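PDB 6A2A: sesquisabinene B synthase 2 from Santalum album, which probably catalyses the magnesium- or manganese-dependent cyclisation of farnesyl diphosphate to the sesquiterpene sesquisabinene B. Local coordinates for residues D49-E54 with I558-L563; K56-A61 with F249-S254; L445-R450 with R501-R506. All blocks are in the same frame, centred on the assembly; numbering follows the deposited sequence.

Contact 1: D49-E54 with I558-L563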
loop_
_atom_site.group_PDB
_atom_site.type_symbol
_atom_site.label_atom_id
_atom_site.label_comp_id
_atom_site.label_asym_id
_atom_site.label_seq_id
_atom_site.Cartn_x
_atom_site.Cartn_y
_atom_site.Cartn_z
ATOM N N ASP A 49 2.357 -17.237 -1.952
ATOM C CA ASP A 49 1.533 -18.473 -1.937
ATOM C C ASP A 49 2.168 -19.719 -2.590
ATOM O O ASP A 49 1.697 -20.838 -2.375
ATOM C CB ASP A 49 0.171 -18.174 -2.556
ATOM C CG ASP A 49 -0.522 -17.012 -1.877
ATOM O OD1 ASP A 49 -0.598 -17.003 -0.628
ATOM O OD2 ASP A 49 -0.977 -16.099 -2.593
ATOM N N GLN A 50 3.225 -19.515 -3.378
ATOM C CA GLN A 50 4.037 -20.603 -3.961
ATOM C C GLN A 50 4.682 -21.451 -2.848
ATOM O O GLN A 50 4.812 -22.677 -2.986
ATOM C CB GLN A 50 5.095 -20.001 -4.897
ATOM C CG GLN A 50 6.316 -20.879 -5.156
ATOM C CD GLN A 50 6.132 -21.881 -6.270
ATOM O OE1 GLN A 50 5.045 -22.039 -6.825
ATOM N NE2 GLN A 50 7.214 -22.571 -6.604
ATOM N N CYS A 51 5.095 -20.809 -1.755
ATOM C CA CYS A 51 6.013 -21.430 -0.772
ATOM C C CYS A 51 5.357 -21.522 0.614
ATOM O O CYS A 51 6.057 -21.650 1.639
ATOM C CB CYS A 51 7.315 -20.634 -0.684
ATOM S SG CYS A 51 8.179 -20.477 -2.273
ATOM N N THR A 52 4.028 -21.479 0.660
ATOM C CA THR A 52 3.329 -21.566 1.933
ATOM C C THR A 52 3.889 -22.744 2.742
ATOM O O THR A 52 3.946 -23.862 2.221
ATOM C CB THR A 52 1.821 -21.745 1.728
ATOM O OG1 THR A 52 1.407 -20.832 0.711
ATOM C CG2 THR A 52 1.040 -21.524 3.006
ATOM N N VAL A 53 4.313 -22.495 3.983
ATOM C CA VAL A 53 4.836 -23.558 4.867
ATOM C C VAL A 53 3.642 -24.342 5.413
ATOM O O VAL A 53 2.788 -23.761 6.033
ATOM C CB VAL A 53 5.675 -22.986 6.026
ATOM C CG1 VAL A 53 6.140 -24.081 6.984
ATOM C CG2 VAL A 53 6.867 -22.179 5.528
ATOM N N GLU A 54 3.626 -25.647 5.200
ATOM C CA GLU A 54 2.468 -26.483 5.546
ATOM C C GLU A 54 2.266 -26.490 7.062
ATOM O O GLU A 54 3.254 -26.540 7.816
ATOM C CB GLU A 54 2.693 -27.921 5.081
ATOM C CG GLU A 54 2.966 -28.070 3.596
ATOM C CD GLU A 54 3.337 -29.493 3.219
ATOM O OE1 GLU A 54 2.462 -30.377 3.357
ATOM O OE2 GLU A 54 4.497 -29.723 2.815
ATOM N N ILE A 558 14.042 -16.424 -2.558
ATOM C CA ILE A 558 13.178 -17.068 -3.574
ATOM C C ILE A 558 12.951 -18.556 -3.276
ATOM O O ILE A 558 11.812 -19.016 -3.344
ATOM C CB ILE A 558 13.774 -16.945 -4.979
ATOM C CG1 ILE A 558 14.132 -15.507 -5.386
ATOM C CG2 ILE A 558 12.848 -17.608 -6.000
ATOM C CD1 ILE A 558 13.019 -14.535 -5.304
ATOM N N HIS A 559 14.018 -19.305 -3.067
ATOM C CA HIS A 559 13.933 -20.802 -3.008
ATOM C C HIS A 559 13.903 -21.275 -1.566
ATOM O O HIS A 559 14.884 -21.060 -0.851
ATOM C CB HIS A 559 15.128 -21.463 -3.696
ATOM C CG HIS A 559 15.150 -21.321 -5.177
ATOM N ND1 HIS A 559 16.316 -21.099 -5.871
ATOM C CD2 HIS A 559 14.163 -21.326 -6.098
ATOM C CE1 HIS A 559 16.048 -20.975 -7.159
ATOM N NE2 HIS A 559 14.737 -21.098 -7.324
ATOM N N PRO A 560 12.843 -21.983 -1.166
ATOM C CA PRO A 560 12.882 -22.592 0.172
ATOM C C PRO A 560 13.981 -23.663 0.220
ATOM O O PRO A 560 14.448 -24.143 -0.836
ATOM C CB PRO A 560 11.483 -23.193 0.419
ATOM C CG PRO A 560 10.603 -22.514 -0.606
ATOM C CD PRO A 560 11.511 -22.178 -1.772
ATOM N N ILE A 561 14.395 -24.000 1.429
ATOM C CA ILE A 561 15.309 -25.126 1.673
ATOM C C ILE A 561 14.487 -26.415 1.580
ATOM O O ILE A 561 13.429 -26.498 2.233
ATOM C CB ILE A 561 15.966 -24.988 3.051
ATOM C CG1 ILE A 561 16.766 -23.687 3.141
ATOM C CG2 ILE A 561 16.816 -26.223 3.355
ATOM C CD1 ILE A 561 17.476 -23.486 4.453
ATOM N N PRO A 562 14.940 -27.388 0.779
ATOM C CA PRO A 562 14.229 -28.665 0.738
ATOM C C PRO A 562 14.236 -29.313 2.126
ATOM O O PRO A 562 15.291 -29.432 2.733
ATOM C CB PRO A 562 15.026 -29.540 -0.239
ATOM C CG PRO A 562 15.687 -28.555 -1.151
ATOM C CD PRO A 562 15.903 -27.299 -0.320
ATOM N N LEU A 563 13.061 -29.640 2.635
ATOM C CA LEU A 563 12.971 -30.389 3.878
ATOM C C LEU A 563 12.796 -31.877 3.527
ATOM O O LEU A 563 12.175 -32.232 2.521
ATOM C CB LEU A 563 11.794 -29.864 4.700
ATOM C CG LEU A 563 11.740 -28.343 4.862
ATOM C CD1 LEU A 563 10.477 -27.910 5.575
ATOM C CD2 LEU A 563 12.977 -27.839 5.584
#

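Contact 2: K56-A61 with F249-S254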
loop_
_atom_site.group_PDB
_atom_site.type_symbol
_atom_site.label_atom_id
_atom_site.label_comp_id
_atom_site.label_asym_id
_atom_site.label_seq_id
_atom_site.Cartn_x
_atom_site.Cartn_y
_atom_site.Cartn_z
ATOM N N LYS A 56 1.659 -28.615 9.137
ATOM C CA LYS A 56 2.302 -29.695 9.880
ATOM C C LYS A 56 3.774 -29.329 10.135
ATOM O O LYS A 56 4.351 -29.770 11.111
ATOM C CB LYS A 56 2.143 -31.031 9.145
ATOM C CG LYS A 56 2.937 -31.168 7.857
ATOM C CD LYS A 56 3.169 -32.594 7.432
ATOM C CE LYS A 56 3.636 -32.689 5.991
ATOM N NZ LYS A 56 4.325 -33.972 5.699
ATOM N N HIS A 57 4.369 -28.525 9.251
ATOM C CA HIS A 57 5.729 -28.019 9.452
ATOM C C HIS A 57 5.737 -26.924 10.533
ATOM O O HIS A 57 6.657 -26.844 11.324
ATOM C CB HIS A 57 6.294 -27.573 8.100
ATOM C CG HIS A 57 6.537 -28.694 7.146
ATOM N ND1 HIS A 57 6.578 -28.505 5.780
ATOM C CD2 HIS A 57 6.776 -30.009 7.351
ATOM C CE1 HIS A 57 6.843 -29.650 5.183
ATOM N NE2 HIS A 57 6.978 -30.587 6.130
ATOM N N LEU A 58 4.728 -26.064 10.572
ATOM C CA LEU A 58 4.589 -25.065 11.681
ATOM C C LEU A 58 4.599 -25.731 13.062
ATOM O O LEU A 58 5.201 -25.217 14.007
ATOM C CB LEU A 58 3.277 -24.294 11.507
ATOM C CG LEU A 58 3.351 -22.942 10.798
ATOM C CD1 LEU A 58 4.576 -22.843 9.888
ATOM C CD2 LEU A 58 2.066 -22.675 10.022
ATOM N N LYS A 59 3.848 -26.818 13.207
ATOM C CA LYS A 59 3.745 -27.518 14.497
ATOM C C LYS A 59 5.081 -28.234 14.788
ATOM O O LYS A 59 5.571 -28.173 15.890
ATOM C CB LYS A 59 2.500 -28.420 14.453
ATOM C CG LYS A 59 2.331 -29.424 15.585
ATOM C CD LYS A 59 1.471 -28.940 16.742
ATOM C CE LYS A 59 2.103 -29.206 18.095
ATOM N NZ LYS A 59 3.461 -28.612 18.193
ATOM N N LEU A 60 5.705 -28.835 13.784
ATOM C CA LEU A 60 7.017 -29.448 13.952
ATOM C C LEU A 60 8.052 -28.392 14.377
ATOM O O LEU A 60 8.926 -28.661 15.223
ATOM C CB LEU A 60 7.399 -30.121 12.636
ATOM C CG LEU A 60 8.762 -30.806 12.586
ATOM C CD1 LEU A 60 8.864 -31.965 13.579
ATOM C CD2 LEU A 60 9.033 -31.296 11.174
ATOM N N ALA A 61 7.945 -27.176 13.834
ATOM C CA ALA A 61 8.891 -26.105 14.210
ATOM C C ALA A 61 8.775 -25.754 15.700
ATOM O O ALA A 61 9.782 -25.574 16.383
ATOM C CB ALA A 61 8.653 -24.889 13.334
ATOM N N PHE A 249 14.301 -21.311 8.927
ATOM C CA PHE A 249 14.717 -20.542 7.760
ATOM C C PHE A 249 13.548 -20.368 6.804
ATOM O O PHE A 249 13.218 -19.243 6.411
ATOM C CB PHE A 249 15.877 -21.183 7.015
ATOM C CG PHE A 249 16.510 -20.218 6.051
ATOM C CD1 PHE A 249 15.992 -20.052 4.784
ATOM C CD2 PHE A 249 17.541 -19.394 6.458
ATOM C CE1 PHE A 249 16.514 -19.096 3.934
ATOM C CE2 PHE A 249 18.083 -18.467 5.587
ATOM C CZ PHE A 249 17.555 -18.306 4.348
ATOM N N ASN A 250 12.892 -21.472 6.443
ATOM C CA ASN A 250 11.781 -21.395 5.521
ATOM C C ASN A 250 10.622 -20.560 6.092
ATOM O O ASN A 250 9.944 -19.852 5.307
ATOM C CB ASN A 250 11.304 -22.785 5.096
ATOM C CG ASN A 250 12.244 -23.503 4.162
ATOM O OD1 ASN A 250 13.273 -22.967 3.716
ATOM N ND2 ASN A 250 11.911 -24.751 3.874
ATOM N N ILE A 251 10.356 -20.621 7.392
ATOM C CA ILE A 251 9.240 -19.873 7.949
ATOM C C ILE A 251 9.553 -18.363 7.857
ATOM O O ILE A 251 8.718 -17.583 7.417
ATOM C CB ILE A 251 8.956 -20.306 9.393
ATOM C CG1 ILE A 251 8.425 -21.745 9.409
ATOM C CG2 ILE A 251 8.019 -19.339 10.082
ATOM C CD1 ILE A 251 8.382 -22.369 10.796
ATOM N N VAL A 252 10.758 -17.994 8.275
ATOM C CA VAL A 252 11.186 -16.585 8.176
ATOM C C VAL A 252 11.139 -16.179 6.698
ATOM O O VAL A 252 10.582 -15.130 6.390
ATOM C CB VAL A 252 12.577 -16.352 8.779
ATOM C CG1 VAL A 252 13.007 -14.901 8.592
ATOM C CG2 VAL A 252 12.612 -16.698 10.248
ATOM N N GLN A 253 11.653 -17.001 5.808
ATOM C CA GLN A 253 11.639 -16.672 4.397
ATOM C C GLN A 253 10.216 -16.356 3.931
ATOM O O GLN A 253 10.044 -15.502 3.036
ATOM C CB GLN A 253 12.266 -17.793 3.583
ATOM C CG GLN A 253 12.405 -17.501 2.118
ATOM C CD GLN A 253 12.838 -18.708 1.326
ATOM O OE1 GLN A 253 12.062 -19.651 1.148
ATOM N NE2 GLN A 253 14.083 -18.712 0.881
ATOM N N SER A 254 9.198 -17.099 4.418
ATOM C CA SER A 254 7.785 -16.852 3.959
ATOM C C SER A 254 7.335 -15.451 4.365
ATOM O O SER A 254 6.580 -14.867 3.622
ATOM C CB SER A 254 6.763 -17.888 4.457
ATOM O OG SER A 254 6.484 -17.712 5.855
#

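Contact 3: L445-R450 with R501-R506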
loop_
_atom_site.group_PDB
_atom_site.type_symbol
_atom_site.label_atom_id
_atom_site.label_comp_id
_atom_site.label_asym_id
_atom_site.label_seq_id
_atom_site.Cartn_x
_atom_site.Cartn_y
_atom_site.Cartn_z
ATOM N N LEU A 445 25.200 12.568 15.346
ATOM C CA LEU A 445 26.246 11.599 15.081
ATOM C C LEU A 445 27.141 11.403 16.320
ATOM O O LEU A 445 28.329 11.713 16.343
ATOM C CB LEU A 445 27.045 12.009 13.840
ATOM C CG LEU A 445 26.295 11.971 12.492
ATOM C CD1 LEU A 445 27.246 11.737 11.358
ATOM C CD2 LEU A 445 25.179 10.925 12.453
ATOM N N PRO A 446 26.585 10.798 17.327
ATOM C CA PRO A 446 27.385 10.254 18.433
ATOM C C PRO A 446 28.394 9.243 17.872
ATOM O O PRO A 446 28.161 8.727 16.757
ATOM C CB PRO A 446 26.393 9.613 19.383
ATOM C CG PRO A 446 25.176 9.447 18.571
ATOM C CD PRO A 446 25.178 10.474 17.493
ATOM N N LEU A 447 29.538 9.085 18.537
ATOM C CA LEU A 447 30.610 8.219 17.985
ATOM C C LEU A 447 30.077 6.902 17.384
ATOM O O LEU A 447 30.528 6.539 16.286
ATOM C CB LEU A 447 31.600 7.917 19.109
ATOM C CG LEU A 447 32.775 6.998 18.757
ATOM C CD1 LEU A 447 33.641 7.606 17.681
ATOM C CD2 LEU A 447 33.595 6.737 20.013
ATOM N N PHE A 448 29.211 6.205 18.074
ATOM C CA PHE A 448 28.673 4.894 17.630
ATOM C C PHE A 448 28.069 5.007 16.232
ATOM O O PHE A 448 28.308 4.177 15.396
ATOM C CB PHE A 448 27.574 4.447 18.583
ATOM C CG PHE A 448 27.030 3.062 18.372
ATOM C CD1 PHE A 448 27.872 1.977 18.248
ATOM C CD2 PHE A 448 25.669 2.844 18.356
ATOM C CE1 PHE A 448 27.360 0.706 18.080
ATOM C CE2 PHE A 448 25.161 1.575 18.190
ATOM C CZ PHE A 448 26.013 0.516 18.050
ATOM N N VAL A 449 27.268 6.017 16.037
ATOM C CA VAL A 449 26.575 6.215 14.738
ATOM C C VAL A 449 27.571 6.732 13.702
ATOM O O VAL A 449 27.527 6.287 12.584
ATOM C CB VAL A 449 25.390 7.167 14.930
ATOM C CG1 VAL A 449 24.645 7.377 13.638
ATOM C CG2 VAL A 449 24.483 6.663 16.025
ATOM N N ARG A 450 28.435 7.634 14.086
ATOM C CA ARG A 450 29.426 8.201 13.149
ATOM C C ARG A 450 30.304 7.069 12.594
ATOM O O ARG A 450 30.542 7.061 11.439
ATOM C CB ARG A 450 30.283 9.238 13.869
ATOM C CG ARG A 450 31.117 10.111 12.952
ATOM C CD ARG A 450 32.103 10.973 13.712
ATOM N NE ARG A 450 32.777 11.920 12.860
ATOM C CZ ARG A 450 34.054 12.266 12.917
ATOM N NH1 ARG A 450 34.534 13.047 11.971
ATOM N NH2 ARG A 450 34.849 11.866 13.894
ATOM N N ARG A 501 39.457 -1.151 9.835
ATOM C CA ARG A 501 39.725 -1.920 11.057
ATOM C C ARG A 501 39.634 -1.028 12.301
ATOM O O ARG A 501 39.056 -1.417 13.309
ATOM C CB ARG A 501 41.092 -2.606 10.998
ATOM C CG ARG A 501 41.136 -3.674 9.914
ATOM C CD ARG A 501 42.403 -4.546 9.962
ATOM N NE ARG A 501 43.574 -3.733 9.799
ATOM C CZ ARG A 501 44.159 -3.468 8.630
ATOM N NH1 ARG A 501 43.687 -3.964 7.503
ATOM N NH2 ARG A 501 45.241 -2.711 8.596
ATOM N N MET A 502 40.148 0.185 12.183
ATOM C CA MET A 502 40.080 1.164 13.306
ATOM C C MET A 502 38.630 1.464 13.703
ATOM O O MET A 502 38.274 1.480 14.863
ATOM C CB MET A 502 40.794 2.455 12.894
ATOM C CG MET A 502 40.770 3.537 13.974
ATOM S SD MET A 502 39.365 4.708 13.944
ATOM C CE MET A 502 39.682 5.447 12.351
ATOM N N TRP A 503 37.775 1.812 12.742
ATOM C CA TRP A 503 36.399 2.193 13.103
ATOM C C TRP A 503 35.622 0.999 13.640
ATOM O O TRP A 503 34.815 1.146 14.524
ATOM C CB TRP A 503 35.705 2.855 11.911
ATOM C CG TRP A 503 36.086 4.271 11.627
ATOM C CD1 TRP A 503 36.741 4.759 10.541
ATOM C CD2 TRP A 503 35.810 5.403 12.467
ATOM N NE1 TRP A 503 36.933 6.122 10.657
ATOM C CE2 TRP A 503 36.359 6.533 11.822
ATOM C CE3 TRP A 503 35.213 5.546 13.714
ATOM C CZ2 TRP A 503 36.279 7.802 12.380
ATOM C CZ3 TRP A 503 35.190 6.799 14.290
ATOM C CH2 TRP A 503 35.665 7.894 13.601
ATOM N N TRP A 504 35.900 -0.226 13.142
ATOM C CA TRP A 504 35.340 -1.388 13.766
ATOM C C TRP A 504 35.773 -1.509 15.236
ATOM O O TRP A 504 34.986 -1.909 16.057
ATOM C CB TRP A 504 35.718 -2.653 12.964
ATOM C CG TRP A 504 34.637 -3.174 12.067
ATOM C CD1 TRP A 504 34.636 -3.097 10.710
ATOM C CD2 TRP A 504 33.395 -3.777 12.430
ATOM N NE1 TRP A 504 33.499 -3.657 10.210
ATOM C CE2 TRP A 504 32.725 -4.091 11.227
ATOM C CE3 TRP A 504 32.791 -4.155 13.640
ATOM C CZ2 TRP A 504 31.509 -4.760 11.197
ATOM C CZ3 TRP A 504 31.566 -4.782 13.607
ATOM C CH2 TRP A 504 30.943 -5.097 12.395
ATOM N N LYS A 505 37.035 -1.280 15.525
ATOM C CA LYS A 505 37.496 -1.296 16.938
ATOM C C LYS A 505 36.682 -0.329 17.816
ATOM O O LYS A 505 36.273 -0.646 18.930
ATOM C CB LYS A 505 38.982 -0.974 16.963
ATOM C CG LYS A 505 39.911 -2.123 16.555
ATOM C CD LYS A 505 41.287 -1.618 16.278
ATOM C CE LYS A 505 42.207 -2.681 15.740
ATOM N NZ LYS A 505 43.564 -2.150 15.517
ATOM N N ARG A 506 36.415 0.859 17.292
ATOM C CA ARG A 506 35.598 1.833 18.037
ATOM C C ARG A 506 34.169 1.349 18.201
ATOM O O ARG A 506 33.584 1.461 19.254
ATOM C CB ARG A 506 35.724 3.190 17.313
ATOM C CG ARG A 506 37.165 3.637 17.168
ATOM C CD ARG A 506 37.412 5.127 17.028
ATOM N NE ARG A 506 37.392 5.757 18.330
ATOM C CZ ARG A 506 37.720 7.033 18.534
ATOM N NH1 ARG A 506 38.104 7.804 17.516
ATOM N NH2 ARG A 506 37.685 7.506 19.757
#

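Contact 1: D49-E54 with I558-L563
C51 and P560 make the apolar touch between residues 49-54 and 558-563, a small contact that buries 101 Å² in total. Their CA atoms lie 7.0 Å apart. At the last turn of helix 41-50, the carbonyl O of D49 takes a hydrogen bond from T52 OG1 at 3.1 Å. The C=O...donor angle is 102°, and the hydroxyl stands 47° out of the carbonyl plane, so the bond approaches from above and not along a lone pair. It ties T52 back over the end of the helix. Between these two residues, C51 is the first to leave helical backbone angles, and its CB points toward the other segment. SG lies beside the backbone N and anti to the carbonyl carbon (chi1 -58°), which brings the sulfur to the pyrrolidine ring: SG is 3.6 Å from P560 CG and 3.8 Å from P560 CD. C51 CB adds a touch to P560 CG at 3.8 Å, so both side-chain atoms of the cysteine meet the ring. The sulfur also lies 4.1 Å from the carbonyl O of I558. In the alpha-helical terpene synthase fold, the contact brings the chain's C-terminal tail, just past helix 546-558, against the linker between the first two helices of the N-terminal region. Helix 239-270 touches both segments: C51 meets Q257 and P560 meets Q253. Further on, E54 takes the N-cap position of helix 55-73.

Contact 2: K56-A61 with F249-S254
I251 sends its CD1 methyl to the surface of helix 55-73, where it meets A61 CB and L58 CD1. The two partners approach from nearly perpendicular directions: at I251 CD1 the lines to A61 CB and L58 CD1 open at about 99°. The alanine is the nearer, with A61 CB 3.6 Å from I251 CD1. The leucine touches with one branch, L58 CD1 lying 3.9 Å from I251 CD1 and 4.0 Å from I251 CG1, and the two side chains meet at a slant. L58 and A61 are three residues apart, so they fall on the same side of their helix and the methyl packs against both. The torsions account for the reach of I251. CG1 stands beside the backbone N, and CD1 then extends the chain away from CA (chi2 168°), toward the other helix. L58 starts at an angle to I251, but with chi1 at -96° and chi2 also off a staggered value, CD1 ends nearer the isoleucine. The contact is made by the methyls L58 CD1, A61 CB and I251 CD1, with the I251 CG1 methylene beside L58 CD1; 107 Å² is buried in all, with the CA atoms of L58 and I251 7.9 Å apart. In the helical terpene synthase fold this packing joins helix 55-73, in the N-terminal family region, to the long helix 239-270. The same pair of helices also meets one turn earlier on the second helix, where L247 receives A61, L60 and H57. I251 has a backbone role as well: its carbonyl O accepts a 2.7 Å hydrogen bond from S254 OG, which lies in the carbonyl plane on a lone pair. On another face of helix 239-270, F249 makes a cation-pi contact with R221 of helix 220-232.

Contact 3: L445-R450 with R501-R506
L447, at the start of helix 447-462, reaches both W503 and R506 of helix 489-510, and R450 reaches W503; 207 Å² is buried between the segments. Taking 501-506 in order, M502, from the same helix as W503, covers part of one indole face: its CE lies 3.3 Å above the plane, toward the rim. The partners across the contact come to the edge of that ring instead. L447 CD1 sits in the ring plane, 3.8 Å from W503 CZ3. R450 NH2 lies close to the same plane, 4.1 Å from W503 CH2, and the guanidinium is turned 85° from the indole, so the geometry excludes a parallel cation-pi stack. R450 reaches the ring with a chain extended from CG to NE, while its NH1 forms a salt bridge with D411. The next two residues serve other neighbours, W504 stacking on W217 and K505 pairing with D181. R506 returns to the contact. Its chain bends at chi3 (81°), and L447 CD1 lies 4.2 Å above the centre of one guanidinium face; L447 CD2 is likewise 4.2 Å from R506 NH2. L447 thus fits between an indole edge and a guanidinium face. The like charges R506 NH1 and R450 NH2, 6.3 Å apart, are not in contact, and the D411 pairing probably offsets any repulsion. This is helix-to-helix packing within the alpha-helical bundle of the class I terpene synthase metal-binding domain; farther along, helix 447-462 carries N460, which binds magnesium in a structure of this protein.

Overall arrangement
Contacts 1 and 2 are direct neighbours, their centres 9 Å apart. V53 CG1 of contact 1 packs on L58 CD1 of contact 2 at 3.5 Å, and two probable hydrogen bonds fasten the C-terminal tail to helix 239-270: I561 N to N250 OD1 (2.7 Å) and Q253 NE2 to H559 O (3.0 Å). Helix 239-270 is therefore shared ground for both. Contact 3 lies on the opposite side of the chain's centre, about 39 Å from contact 1 and 37 Å from contact 2 between centres, with nearest atoms about 24 and 20 Å away. All three lie away from D316, D320, E394 and N460, which bind magnesium in a structure of this protein; no ion is bound to this chain here.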